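Local structure of putative lipase (Bacteroides thetaiotaomicron VPI-5482, 3BZW) at residues G26-Y31 against G58-V63; W50-E55 against G247-A252; L93-T98 against V164-L169; I214-V219 against R253-Q258. The protein probably acts as an esterase or lipase of the SGNH (GDSL-like) hydrolase family, perhaps cleaving acyl esters such as those of lysophospholipids. All coordinates share one frame; numbering follows the deposited sequence.

Overall arrangement
The core of this chain is a parallel sheet of five strands in the order 2-1-3-4-5, wrapped by helices as in SGNH hydrolases. Contact 1 pairs the edge strand 60-63 with strand 28-33; contact 3, about 16 Å away between centres, pairs 91-95 with 162-166, and strands 28-33 and 91-95 are neighbours, so the two contacts belong to one sheet. Contacts 2 and 4, centres about 11 Å apart, both use helix 245-258, which meets helix 49-57 in the first and 214-219 in the second. Along the chain contact 1 closes before contact 3 opens, and contact 3 is nested inside the loop that contact 2 closes. The C-terminal helix thereby ties early and late elements together.

Contact 1: residues G26-Y31 against G58-V63; sequences GKKVGY and GITPFV
The Tyr31 ring lies against Pro61, whose CA sits in plane at its edge and whose CB meets Tyr31 CE1 obliquely at 3.5 Å; Val29 CG1, from the same strand as Tyr31, lies over one face, 3.7 Å above the plane. The Phe62 ring, on the other side of the sheet, receives Lys28 CB 3.8 Å from its CE2. Tyr31 has CG anti to the carbonyl carbon (chi1 -62°), turning the ring toward Ile59, where its hydroxyl donates to a water that donates to Ile59 O. A leucine at Tyr31 would probably leave that water without its hydroxyl partner and Pro61 with less cover. Four backbone bonds set the parallel pairing: Thr60 N to Lys27 O (3.0 Å), Val29 N to Thr60 O, Phe62 N to Val29 O and Tyr31 N to Phe62 O. Trp50 and Leu53 of helix 49-57, the connector of this beta-alpha-beta unit, touch Tyr31. Direct polar bonds here are thus main-chain, while side-chain contact under the helix is mostly apolar and the Tyr31 hydroxyl is served through water.

Contact 2: residues W50-E55 against G247-A252; sequences WDFLKE and GQERMA
Phe52 and Glu249 make the broad part of this helix-helix contact. Glu249 CB sits over one face of the Phe52 ring, 3.9 Å from the centroid and 22° off the normal, a CH-pi contact. Further out the carboxylate stacks on the same ring, the two planes 25° apart, with CD 3.6 Å from Phe52 CE1. Glu249 reaches there because its CG is anti to the backbone N and the chain stays extended. The tight spot lies close to the two helix backbones, where Phe52 CB and Ala252 CB are 3.6 Å apart; consistent with the small alanine, the axes of the two short segments come within 8.8 Å. They cross at -55°, joining helix 49-57, the connector of a beta-alpha-beta unit, to the C-terminal helix 245-258 of the SGNH hydrolase fold. Leu53 adds a looser touch, its CD2 3.8 Å from Ala252 O. No hydrogen bond spans the segments, and Gln248 instead accepts from Tyr49 N. Toward solvent the contact thins: exposed Glu55 keeps its OE2 5.9 Å from Glu249 OE2, a like-charged pair not in contact, while its OE1 is bridged to Lys47. Phe266 of a second subunit packs on Glu249.

Contact 3: residues L93-T98 against V164-L169; sequences LVFMGT and VLLTPL
Phe95 has CG anti to its own N (chi1 -170°), which carries the ring along the partner chain past Leu166 to Leu169. Leu166, with CG anti to the carbonyl carbon, crosses it at about a right angle and brings CD1 4.0 Å from Phe95 CG; its CB is 3.8 Å from Phe95 CD2. Leu169 CG meets the ring in plane at its edge, 3.6 Å from Phe95 CZ. Thr167 O, buried without a polar partner in the model, lies 3.4 Å from Phe95 CE2. With an alanine at Phe95, a gap would probably open between Leu166 and Leu169, and Thr167 O would lose its aromatic neighbour. Two bonds fix the parallel register: Val94 N to Val164 O (2.9 Å, 158° at hydrogen) and Leu166 N to Val94 O (2.8 Å). Beyond them the strands part, and a water accepts from Met96 N within hydrogen-bonding distance of Val94 O and Leu166 O, with more acceptors in reach than protons. Pro168 CG fits against Met96 O at 3.7 Å, beside Gly97, the N-cap of the next helix. Thr98 OG1 bonds Arg171 and shares a second water with Leu169 O. As in the three-layer alpha/beta/alpha fold of SGNH hydrolases, the pair lies mid-sheet between strands 28-33 and 213-214: Leu93 and Leu166 pack on Leu255, and Phe95 on Met251, of helix 245-258, whereas Leu165 and Pro168 touch Ile202 of helix 195-210.

Contact 4: residues I214-V219 against R253-Q258; sequences IDFNAV and RTLMYQ
Val219 and Gln258 approach from opposite directions, with Val219 CG1 3.8 Å from Gln258 OE1. The same oxygen lies 3.7 Å from Ile214 CG2, so the amide end rests between two apolar side chains. Gln258 gets there by a bend at chi2 (-76°), and its NE2 donates to Ala261 O of the second subunit. Beside it Thr254 CG2 meets Val219 CG2 at 3.8 Å. Deeper in, Leu255 CD1 touches Phe216 CE1 (4.0 Å) and Ile214 CD1 (4.1 Å), the Leu255 side chain crossing each of the two at about a right angle. No direct hydrogen bond joins the segments; one water donates to Val219 O (2.7 Å) and Thr254 OG1 (2.8 Å), a hydroxyl that also bonds Arg250 O. In the second shell, Asp215 O accepts from Ala218 N and Val219 N, shaping the short helix 216-219, and Asp215 OD1 bonds Thr167 OG1. Helix 245-258 thus packs on the end strand 213-214, with Leu166 of strand 162-166 touching both Ile214 and Leu255, and Phe216 edge-to-face with Phe95.

Contact 1: residues G26-Y31 against G58-V63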
loop_
_atom_site.group_PDB
_atom_site.type_symbol
_atom_site.label_atom_id
_atom_site.label_comp_id
_atom_site.label_asym_id
_atom_site.label_seq_id
_atom_site.Cartn_x
_atom_site.Cartn_y
_atom_site.Cartn_z
ATOM N N GLY A 26 -22.771 1.095 -43.899
ATOM C CA GLY A 26 -22.527 0.638 -45.259
ATOM C C GLY A 26 -21.162 0.049 -45.567
ATOM O O GLY A 26 -20.869 -0.255 -46.720
ATOM N N LYS A 27 -20.327 -0.129 -44.549
ATOM C CA LYS A 27 -18.992 -0.672 -44.764
ATOM C C LYS A 27 -18.955 -2.196 -44.829
ATOM O O LYS A 27 -19.911 -2.874 -44.454
ATOM C CB LYS A 27 -18.047 -0.185 -43.664
ATOM C CG LYS A 27 -17.948 1.331 -43.559
ATOM C CD LYS A 27 -17.508 1.968 -44.870
ATOM C CE LYS A 27 -17.409 3.480 -44.724
ATOM N NZ LYS A 27 -17.167 4.160 -46.030
ATOM N N LYS A 28 -17.841 -2.728 -45.321
ATOM C CA LYS A 28 -17.672 -4.168 -45.421
ATOM C C LYS A 28 -16.675 -4.572 -44.347
ATOM O O LYS A 28 -15.549 -4.071 -44.307
ATOM C CB LYS A 28 -17.185 -4.533 -46.823
ATOM C CG LYS A 28 -18.122 -3.953 -47.880
ATOM C CD LYS A 28 -18.045 -4.661 -49.206
ATOM C CE LYS A 28 -19.103 -4.090 -50.145
ATOM N NZ LYS A 28 -19.168 -4.833 -51.429
ATOM N N VAL A 29 -17.100 -5.475 -43.471
ATOM C CA VAL A 29 -16.266 -5.901 -42.355
ATOM C C VAL A 29 -15.933 -7.384 -42.301
ATOM O O VAL A 29 -16.787 -8.242 -42.536
ATOM C CB VAL A 29 -16.933 -5.510 -41.010
ATOM C CG1 VAL A 29 -16.052 -5.939 -39.847
ATOM C CG2 VAL A 29 -17.181 -4.004 -40.967
ATOM N N GLY A 30 -14.677 -7.679 -41.984
ATOM C CA GLY A 30 -14.253 -9.059 -41.857
ATOM C C GLY A 30 -14.343 -9.434 -40.390
ATOM O O GLY A 30 -13.847 -8.700 -39.536
ATOM N N TYR A 31 -14.982 -10.560 -40.086
ATOM C CA TYR A 31 -15.118 -10.990 -38.698
ATOM C C TYR A 31 -14.311 -12.253 -38.422
ATOM O O TYR A 31 -14.639 -13.338 -38.907
ATOM C CB TYR A 31 -16.592 -11.231 -38.357
ATOM C CG TYR A 31 -17.472 -10.002 -38.484
ATOM C CD1 TYR A 31 -18.059 -9.655 -39.703
ATOM C CD2 TYR A 31 -17.732 -9.198 -37.377
ATOM C CE1 TYR A 31 -18.890 -8.534 -39.813
ATOM C CE2 TYR A 31 -18.554 -8.078 -37.474
ATOM C CZ TYR A 31 -19.132 -7.751 -38.691
ATOM O OH TYR A 31 -19.964 -6.657 -38.771
ATOM N N GLY A 58 -26.215 -1.787 -42.354
ATOM C CA GLY A 58 -25.934 -2.133 -43.737
ATOM C C GLY A 58 -24.500 -2.581 -43.944
ATOM O O GLY A 58 -23.908 -2.344 -45.002
ATOM N N ILE A 59 -23.940 -3.235 -42.932
ATOM C CA ILE A 59 -22.562 -3.714 -42.990
ATOM C C ILE A 59 -22.469 -5.114 -43.596
ATOM O O ILE A 59 -23.066 -6.058 -43.083
ATOM C CB ILE A 59 -21.935 -3.731 -41.576
ATOM C CG1 ILE A 59 -21.866 -2.301 -41.034
ATOM C CG2 ILE A 59 -20.551 -4.365 -41.614
ATOM C CD1 ILE A 59 -21.364 -2.210 -39.601
ATOM N N THR A 60 -21.723 -5.242 -44.692
ATOM C CA THR A 60 -21.546 -6.533 -45.352
ATOM C C THR A 60 -20.542 -7.346 -44.543
ATOM O O THR A 60 -19.408 -6.920 -44.335
ATOM C CB THR A 60 -21.020 -6.365 -46.790
ATOM O OG1 THR A 60 -21.997 -5.669 -47.576
ATOM C CG2 THR A 60 -20.744 -7.725 -47.421
ATOM N N PRO A 61 -20.949 -8.534 -44.079
ATOM C CA PRO A 61 -20.039 -9.359 -43.287
ATOM C C PRO A 61 -19.274 -10.445 -44.043
ATOM O O PRO A 61 -19.854 -11.210 -44.808
ATOM C CB PRO A 61 -20.972 -9.961 -42.248
ATOM C CG PRO A 61 -22.186 -10.277 -43.089
ATOM C CD PRO A 61 -22.329 -9.056 -44.004
ATOM N N PHE A 62 -17.965 -10.490 -43.830
ATOM C CA PHE A 62 -17.121 -11.524 -44.412
ATOM C C PHE A 62 -16.695 -12.267 -43.142
ATOM O O PHE A 62 -15.771 -11.849 -42.442
ATOM C CB PHE A 62 -15.913 -10.912 -45.129
ATOM C CG PHE A 62 -16.277 -10.020 -46.291
ATOM C CD1 PHE A 62 -17.258 -10.401 -47.207
ATOM C CD2 PHE A 62 -15.612 -8.814 -46.492
ATOM C CE1 PHE A 62 -17.566 -9.593 -48.303
ATOM C CE2 PHE A 62 -15.914 -8.000 -47.585
ATOM C CZ PHE A 62 -16.894 -8.393 -48.491
ATOM N N VAL A 63 -17.392 -13.357 -42.840
ATOM C CA VAL A 63 -17.145 -14.119 -41.617
ATOM C C VAL A 63 -16.216 -15.313 -41.752
ATOM O O VAL A 63 -16.432 -16.198 -42.582
ATOM C CB VAL A 63 -18.482 -14.603 -41.011
ATOM C CG1 VAL A 63 -18.238 -15.281 -39.675
ATOM C CG2 VAL A 63 -19.435 -13.428 -40.858
HETATM O O HOH W 1 -22.257 -3.046 -47.040
HETATM O O HOH W 2 -22.057 -7.188 -40.594
#

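Contact 2: residues W50-E55 against G247-A252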
loop_
_atom_site.group_PDB
_atom_site.type_symbol
_atom_site.label_atom_id
_atom_site.label_comp_id
_atom_site.label_asym_id
_atom_site.label_seq_id
_atom_site.Cartn_x
_atom_site.Cartn_y
_atom_site.Cartn_z
ATOM N N TRP A 50 -22.975 -10.090 -36.118
ATOM C CA TRP A 50 -22.694 -9.466 -37.406
ATOM C C TRP A 50 -23.925 -9.435 -38.309
ATOM O O TRP A 50 -24.001 -8.641 -39.249
ATOM C CB TRP A 50 -21.532 -10.171 -38.119
ATOM C CG TRP A 50 -21.541 -11.663 -38.014
ATOM C CD1 TRP A 50 -20.812 -12.429 -37.147
ATOM C CD2 TRP A 50 -22.325 -12.572 -38.789
ATOM N NE1 TRP A 50 -21.092 -13.761 -37.336
ATOM C CE2 TRP A 50 -22.020 -13.877 -38.338
ATOM C CE3 TRP A 50 -23.258 -12.413 -39.823
ATOM C CZ2 TRP A 50 -22.614 -15.017 -38.885
ATOM C CZ3 TRP A 50 -23.851 -13.552 -40.368
ATOM C CH2 TRP A 50 -23.524 -14.837 -39.895
ATOM N N ASP A 51 -24.894 -10.298 -38.016
ATOM C CA ASP A 51 -26.124 -10.351 -38.796
ATOM C C ASP A 51 -26.992 -9.150 -38.406
ATOM O O ASP A 51 -27.684 -8.565 -39.240
ATOM C CB ASP A 51 -26.873 -11.652 -38.505
ATOM C CG ASP A 51 -27.605 -12.185 -39.718
ATOM O OD1 ASP A 51 -28.235 -11.381 -40.433
ATOM O OD2 ASP A 51 -27.556 -13.410 -39.951
ATOM N N PHE A 52 -26.949 -8.787 -37.128
ATOM C CA PHE A 52 -27.707 -7.641 -36.642
ATOM C C PHE A 52 -27.085 -6.356 -37.175
ATOM O O PHE A 52 -27.794 -5.413 -37.529
ATOM C CB PHE A 52 -27.715 -7.613 -35.114
ATOM C CG PHE A 52 -28.670 -8.589 -34.497
ATOM C CD1 PHE A 52 -30.044 -8.357 -34.540
ATOM C CD2 PHE A 52 -28.200 -9.737 -33.868
ATOM C CE1 PHE A 52 -30.944 -9.256 -33.963
ATOM C CE2 PHE A 52 -29.089 -10.647 -33.284
ATOM C CZ PHE A 52 -30.463 -10.405 -33.331
ATOM N N LEU A 53 -25.758 -6.320 -37.231
ATOM C CA LEU A 53 -25.062 -5.141 -37.732
ATOM C C LEU A 53 -25.327 -4.976 -39.224
ATOM O O LEU A 53 -25.384 -3.855 -39.735
ATOM C CB LEU A 53 -23.556 -5.253 -37.468
ATOM C CG LEU A 53 -23.138 -5.135 -35.998
ATOM C CD1 LEU A 53 -21.636 -5.341 -35.875
ATOM C CD2 LEU A 53 -23.533 -3.766 -35.458
ATOM N N LYS A 54 -25.490 -6.096 -39.920
ATOM C CA LYS A 54 -25.781 -6.061 -41.346
ATOM C C LYS A 54 -27.124 -5.359 -41.518
ATOM O O LYS A 54 -27.295 -4.490 -42.372
ATOM C CB LYS A 54 -25.875 -7.484 -41.901
ATOM C CG LYS A 54 -26.067 -7.541 -43.409
ATOM C CD LYS A 54 -26.292 -8.965 -43.906
ATOM C CE LYS A 54 -27.689 -9.459 -43.566
ATOM N NZ LYS A 54 -27.918 -10.841 -44.076
ATOM N N GLU A 55 -28.069 -5.752 -40.673
ATOM C CA GLU A 55 -29.428 -5.225 -40.665
ATOM C C GLU A 55 -29.534 -3.760 -40.240
ATOM O O GLU A 55 -30.193 -2.960 -40.904
ATOM C CB GLU A 55 -30.275 -6.092 -39.729
ATOM C CG GLU A 55 -31.668 -5.579 -39.409
ATOM C CD GLU A 55 -32.323 -6.402 -38.307
ATOM O OE1 GLU A 55 -32.193 -7.645 -38.345
ATOM O OE2 GLU A 55 -32.965 -5.815 -37.410
ATOM N N GLY A 247 -28.471 -12.704 -26.515
ATOM C CA GLY A 247 -27.137 -12.264 -26.136
ATOM C C GLY A 247 -26.385 -11.665 -27.313
ATOM O O GLY A 247 -25.653 -10.683 -27.165
ATOM N N GLN A 248 -26.568 -12.266 -28.484
ATOM C CA GLN A 248 -25.925 -11.791 -29.709
ATOM C C GLN A 248 -26.434 -10.393 -30.060
ATOM O O GLN A 248 -25.686 -9.563 -30.581
ATOM C CB GLN A 248 -26.228 -12.746 -30.869
ATOM C CG GLN A 248 -25.519 -14.096 -30.801
ATOM C CD GLN A 248 -24.035 -14.009 -31.132
ATOM O OE1 GLN A 248 -23.573 -13.035 -31.725
ATOM N NE2 GLN A 248 -23.286 -15.041 -30.760
ATOM N N GLU A 249 -27.707 -10.134 -29.774
ATOM C CA GLU A 249 -28.285 -8.833 -30.073
ATOM C C GLU A 249 -27.771 -7.767 -29.102
ATOM O O GLU A 249 -27.526 -6.629 -29.500
ATOM C CB GLU A 249 -29.820 -8.912 -30.047
ATOM C CG GLU A 249 -30.507 -7.575 -30.301
ATOM C CD GLU A 249 -31.916 -7.716 -30.866
ATOM O OE1 GLU A 249 -32.616 -8.689 -30.513
ATOM O OE2 GLU A 249 -32.329 -6.838 -31.657
ATOM N N ARG A 250 -27.603 -8.127 -27.832
ATOM C CA ARG A 250 -27.084 -7.163 -26.866
ATOM C C ARG A 250 -25.633 -6.866 -27.253
ATOM O O ARG A 250 -25.178 -5.722 -27.181
ATOM C CB ARG A 250 -27.169 -7.724 -25.439
ATOM C CG ARG A 250 -26.515 -6.827 -24.390
ATOM C CD ARG A 250 -27.100 -7.021 -22.998
ATOM N NE ARG A 250 -26.428 -6.157 -22.025
ATOM C CZ ARG A 250 -26.923 -5.828 -20.836
ATOM N NH1 ARG A 250 -28.111 -6.286 -20.451
ATOM N NH2 ARG A 250 -26.229 -5.030 -20.033
HETATM N N MSE A 251 -24.917 -7.900 -27.683
HETATM C CA MSE A 251 -23.527 -7.750 -28.119
HETATM C C MSE A 251 -23.449 -6.798 -29.312
HETATM O O MSE A 251 -22.639 -5.868 -29.333
HETATM C CB MSE A 251 -22.954 -9.108 -28.534
HETATM C CG MSE A 251 -22.590 -10.023 -27.377
HETATM SE SE MSE A 251 -22.384 -11.871 -27.950
HETATM C CE MSE A 251 -21.067 -11.599 -29.333
ATOM N N ALA A 252 -24.299 -7.043 -30.305
ATOM C CA ALA A 252 -24.330 -6.224 -31.515
ATOM C C ALA A 252 -24.686 -4.776 -31.214
ATOM O O ALA A 252 -24.059 -3.847 -31.733
ATOM C CB ALA A 252 -25.326 -6.813 -32.520
#

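Contact 3: residues L93-T98 against V164-L169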
loop_
_atom_site.group_PDB
_atom_site.type_symbol
_atom_site.label_atom_id
_atom_site.label_comp_id
_atom_site.label_asym_id
_atom_site.label_seq_id
_atom_site.Cartn_x
_atom_site.Cartn_y
_atom_site.Cartn_z
ATOM N N LEU A 93 -12.650 -7.035 -37.437
ATOM C CA LEU A 93 -12.864 -7.239 -36.012
ATOM C C LEU A 93 -12.311 -8.613 -35.647
ATOM O O LEU A 93 -12.565 -9.601 -36.346
ATOM C CB LEU A 93 -14.353 -7.185 -35.657
ATOM C CG LEU A 93 -15.113 -5.874 -35.864
ATOM C CD1 LEU A 93 -16.514 -6.021 -35.285
ATOM C CD2 LEU A 93 -14.385 -4.725 -35.182
ATOM N N VAL A 94 -11.547 -8.669 -34.562
ATOM C CA VAL A 94 -10.964 -9.921 -34.098
ATOM C C VAL A 94 -11.522 -10.190 -32.702
ATOM O O VAL A 94 -11.218 -9.472 -31.754
ATOM C CB VAL A 94 -9.427 -9.828 -34.035
ATOM C CG1 VAL A 94 -8.838 -11.190 -33.697
ATOM C CG2 VAL A 94 -8.883 -9.321 -35.373
ATOM N N PHE A 95 -12.340 -11.232 -32.601
ATOM C CA PHE A 95 -13.014 -11.624 -31.362
ATOM C C PHE A 95 -12.523 -13.046 -31.076
ATOM O O PHE A 95 -13.170 -14.016 -31.458
ATOM C CB PHE A 95 -14.522 -11.598 -31.641
ATOM C CG PHE A 95 -15.391 -11.733 -30.426
ATOM C CD1 PHE A 95 -16.760 -11.948 -30.573
ATOM C CD2 PHE A 95 -14.866 -11.628 -29.145
ATOM C CE1 PHE A 95 -17.590 -12.056 -29.462
ATOM C CE2 PHE A 95 -15.693 -11.735 -28.023
ATOM C CZ PHE A 95 -17.053 -11.949 -28.185
HETATM N N MSE A 96 -11.393 -13.162 -30.383
HETATM C CA MSE A 96 -10.783 -14.469 -30.148
HETATM C C MSE A 96 -10.064 -14.606 -28.805
HETATM O O MSE A 96 -9.632 -13.617 -28.221
HETATM C CB MSE A 96 -9.765 -14.709 -31.269
HETATM C CG MSE A 96 -9.134 -16.087 -31.313
HETATM SE SE MSE A 96 -10.253 -17.326 -32.251
HETATM C CE MSE A 96 -9.630 -16.975 -34.062
ATOM N N GLY A 97 -9.929 -15.842 -28.324
ATOM C CA GLY A 97 -9.208 -16.055 -27.082
ATOM C C GLY A 97 -9.832 -16.946 -26.030
ATOM O O GLY A 97 -9.117 -17.558 -25.235
ATOM N N THR A 98 -11.155 -17.041 -26.012
ATOM C CA THR A 98 -11.796 -17.867 -25.000
ATOM C C THR A 98 -11.371 -19.337 -25.109
ATOM O O THR A 98 -11.300 -20.046 -24.104
ATOM C CB THR A 98 -13.339 -17.728 -25.059
ATOM O OG1 THR A 98 -13.881 -17.993 -23.759
ATOM C CG2 THR A 98 -13.943 -18.701 -26.063
ATOM N N VAL A 164 -9.757 -3.829 -35.238
ATOM C CA VAL A 164 -10.081 -3.723 -33.819
ATOM C C VAL A 164 -10.157 -5.077 -33.121
ATOM O O VAL A 164 -10.675 -6.044 -33.682
ATOM C CB VAL A 164 -11.434 -3.003 -33.643
ATOM C CG1 VAL A 164 -11.643 -2.621 -32.181
ATOM C CG2 VAL A 164 -11.489 -1.779 -34.548
ATOM N N LEU A 165 -9.639 -5.139 -31.895
ATOM C CA LEU A 165 -9.666 -6.373 -31.116
ATOM C C LEU A 165 -10.779 -6.309 -30.075
ATOM O O LEU A 165 -11.015 -5.262 -29.477
ATOM C CB LEU A 165 -8.340 -6.583 -30.383
ATOM C CG LEU A 165 -7.050 -6.550 -31.199
ATOM C CD1 LEU A 165 -5.879 -6.903 -30.293
ATOM C CD2 LEU A 165 -7.152 -7.529 -32.358
ATOM N N LEU A 166 -11.453 -7.434 -29.862
ATOM C CA LEU A 166 -12.516 -7.509 -28.867
ATOM C C LEU A 166 -12.089 -8.533 -27.820
ATOM O O LEU A 166 -11.622 -9.620 -28.163
ATOM C CB LEU A 166 -13.832 -7.965 -29.507
ATOM C CG LEU A 166 -14.387 -7.185 -30.702
ATOM C CD1 LEU A 166 -15.728 -7.789 -31.112
ATOM C CD2 LEU A 166 -14.549 -5.723 -30.346
ATOM N N THR A 167 -12.245 -8.187 -26.547
ATOM C CA THR A 167 -11.884 -9.109 -25.482
ATOM C C THR A 167 -12.958 -10.185 -25.333
ATOM O O THR A 167 -14.138 -9.946 -25.597
ATOM C CB THR A 167 -11.713 -8.386 -24.122
ATOM O OG1 THR A 167 -12.860 -7.570 -23.855
ATOM C CG2 THR A 167 -10.458 -7.516 -24.134
ATOM N N PRO A 168 -12.556 -11.391 -24.912
ATOM C CA PRO A 168 -13.465 -12.526 -24.719
ATOM C C PRO A 168 -14.547 -12.216 -23.682
ATOM O O PRO A 168 -14.321 -11.439 -22.750
ATOM C CB PRO A 168 -12.531 -13.641 -24.255
ATOM C CG PRO A 168 -11.214 -13.281 -24.899
ATOM C CD PRO A 168 -11.158 -11.788 -24.680
ATOM N N LEU A 169 -15.716 -12.827 -23.848
ATOM C CA LEU A 169 -16.837 -12.619 -22.930
ATOM C C LEU A 169 -16.701 -13.473 -21.676
ATOM O O LEU A 169 -16.001 -14.482 -21.687
ATOM C CB LEU A 169 -18.156 -12.993 -23.614
ATOM C CG LEU A 169 -18.486 -12.322 -24.946
ATOM C CD1 LEU A 169 -19.778 -12.905 -25.506
ATOM C CD2 LEU A 169 -18.609 -10.821 -24.741
HETATM O O HOH W 3 -9.720 -10.896 -29.791
HETATM O O HOH W 4 -16.058 -16.361 -23.683
#

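Contact 4: residues I214-V219 against R253-Q258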
loop_
_atom_site.group_PDB
_atom_site.type_symbol
_atom_site.label_atom_id
_atom_site.label_comp_id
_atom_site.label_asym_id
_atom_site.label_seq_id
_atom_site.Cartn_x
_atom_site.Cartn_y
_atom_site.Cartn_z
ATOM N N ILE A 214 -11.663 -2.970 -27.901
ATOM C CA ILE A 214 -12.952 -2.700 -27.285
ATOM C C ILE A 214 -13.069 -3.779 -26.208
ATOM O O ILE A 214 -13.050 -4.971 -26.512
ATOM C CB ILE A 214 -14.109 -2.825 -28.306
ATOM C CG1 ILE A 214 -14.015 -1.683 -29.324
ATOM C CG2 ILE A 214 -15.459 -2.789 -27.589
ATOM C CD1 ILE A 214 -15.116 -1.687 -30.358
ATOM N N ASP A 215 -13.156 -3.357 -24.951
ATOM C CA ASP A 215 -13.229 -4.298 -23.840
ATOM C C ASP A 215 -14.623 -4.901 -23.708
ATOM O O ASP A 215 -15.352 -4.629 -22.750
ATOM C CB ASP A 215 -12.816 -3.598 -22.542
ATOM C CG ASP A 215 -12.505 -4.578 -21.421
ATOM O OD1 ASP A 215 -12.480 -5.802 -21.677
ATOM O OD2 ASP A 215 -12.277 -4.123 -20.282
ATOM N N PHE A 216 -14.966 -5.727 -24.689
ATOM C CA PHE A 216 -16.249 -6.409 -24.776
ATOM C C PHE A 216 -16.579 -7.154 -23.483
ATOM O O PHE A 216 -17.736 -7.193 -23.053
ATOM C CB PHE A 216 -16.206 -7.387 -25.955
ATOM C CG PHE A 216 -17.417 -7.329 -26.842
ATOM C CD1 PHE A 216 -17.995 -6.108 -27.181
ATOM C CD2 PHE A 216 -17.959 -8.496 -27.375
ATOM C CE1 PHE A 216 -19.089 -6.047 -28.035
ATOM C CE2 PHE A 216 -19.057 -8.447 -28.232
ATOM C CZ PHE A 216 -19.622 -7.220 -28.563
ATOM N N ASN A 217 -15.552 -7.740 -22.874
ATOM C CA ASN A 217 -15.694 -8.485 -21.627
ATOM C C ASN A 217 -16.469 -7.673 -20.594
ATOM O O ASN A 217 -17.288 -8.215 -19.848
ATOM C CB ASN A 217 -14.308 -8.835 -21.086
ATOM C CG ASN A 217 -14.364 -9.633 -19.797
ATOM O OD1 ASN A 217 -14.291 -9.072 -18.704
ATOM N ND2 ASN A 217 -14.503 -10.951 -19.919
ATOM N N ALA A 218 -16.218 -6.370 -20.557
ATOM C CA ALA A 218 -16.911 -5.512 -19.606
ATOM C C ALA A 218 -18.128 -4.776 -20.178
ATOM O O ALA A 218 -19.208 -4.833 -19.596
ATOM C CB ALA A 218 -15.935 -4.496 -19.013
ATOM N N VAL A 219 -17.962 -4.099 -21.313
ATOM C CA VAL A 219 -19.061 -3.311 -21.875
ATOM C C VAL A 219 -20.350 -4.012 -22.291
ATOM O O VAL A 219 -21.406 -3.374 -22.314
ATOM C CB VAL A 219 -18.576 -2.417 -23.041
ATOM C CG1 VAL A 219 -17.530 -1.434 -22.522
ATOM C CG2 VAL A 219 -18.009 -3.263 -24.171
ATOM N N ARG A 253 -25.689 -4.574 -30.367
ATOM C CA ARG A 253 -26.099 -3.219 -30.026
ATOM C C ARG A 253 -24.976 -2.506 -29.272
ATOM O O ARG A 253 -24.766 -1.300 -29.432
ATOM C CB ARG A 253 -27.368 -3.246 -29.173
ATOM C CG ARG A 253 -28.171 -1.968 -29.272
ATOM C CD ARG A 253 -28.856 -1.869 -30.622
ATOM N NE ARG A 253 -29.220 -0.491 -30.929
ATOM C CZ ARG A 253 -29.874 -0.117 -32.023
ATOM N NH1 ARG A 253 -30.248 -1.024 -32.920
ATOM N NH2 ARG A 253 -30.146 1.167 -32.226
ATOM N N THR A 254 -24.256 -3.258 -28.446
ATOM C CA THR A 254 -23.144 -2.695 -27.685
ATOM C C THR A 254 -22.072 -2.278 -28.682
ATOM O O THR A 254 -21.562 -1.160 -28.647
ATOM C CB THR A 254 -22.547 -3.743 -26.720
ATOM O OG1 THR A 254 -23.523 -4.087 -25.730
ATOM C CG2 THR A 254 -21.299 -3.201 -26.029
ATOM N N LEU A 255 -21.755 -3.194 -29.584
ATOM C CA LEU A 255 -20.744 -2.969 -30.607
ATOM C C LEU A 255 -21.098 -1.754 -31.463
ATOM O O LEU A 255 -20.232 -0.950 -31.812
ATOM C CB LEU A 255 -20.634 -4.229 -31.471
ATOM C CG LEU A 255 -19.368 -4.497 -32.278
ATOM C CD1 LEU A 255 -18.130 -4.236 -31.431
ATOM C CD2 LEU A 255 -19.403 -5.947 -32.761
HETATM N N MSE A 256 -22.379 -1.617 -31.790
HETATM C CA MSE A 256 -22.826 -0.501 -32.607
HETATM C C MSE A 256 -22.403 0.848 -32.036
HETATM O O MSE A 256 -21.871 1.693 -32.753
HETATM C CB MSE A 256 -24.344 -0.527 -32.767
HETATM C CG MSE A 256 -24.865 0.538 -33.713
HETATM SE SE MSE A 256 -26.776 0.391 -34.015
HETATM C CE MSE A 256 -27.256 2.231 -33.720
ATOM N N TYR A 257 -22.626 1.050 -30.744
ATOM C CA TYR A 257 -22.264 2.321 -30.127
ATOM C C TYR A 257 -20.800 2.440 -29.722
ATOM O O TYR A 257 -20.264 3.544 -29.647
ATOM C CB TYR A 257 -23.195 2.597 -28.949
ATOM C CG TYR A 257 -24.595 2.875 -29.436
ATOM C CD1 TYR A 257 -24.926 4.116 -29.979
ATOM C CD2 TYR A 257 -25.561 1.869 -29.450
ATOM C CE1 TYR A 257 -26.184 4.347 -30.531
ATOM C CE2 TYR A 257 -26.816 2.088 -30.003
ATOM C CZ TYR A 257 -27.121 3.325 -30.542
ATOM O OH TYR A 257 -28.354 3.534 -31.105
ATOM N N GLN A 258 -20.152 1.308 -29.469
ATOM C CA GLN A 258 -18.738 1.316 -29.106
ATOM C C GLN A 258 -17.889 1.647 -30.337
ATOM O O GLN A 258 -16.840 2.284 -30.227
ATOM C CB GLN A 258 -18.325 -0.051 -28.551
ATOM C CG GLN A 258 -18.856 -0.358 -27.159
ATOM C CD GLN A 258 -18.103 0.384 -26.065
ATOM O OE1 GLN A 258 -16.895 0.207 -25.900
ATOM N NE2 GLN A 258 -18.816 1.215 -25.311
HETATM O O HOH W 5 -23.525 -2.245 -23.615
#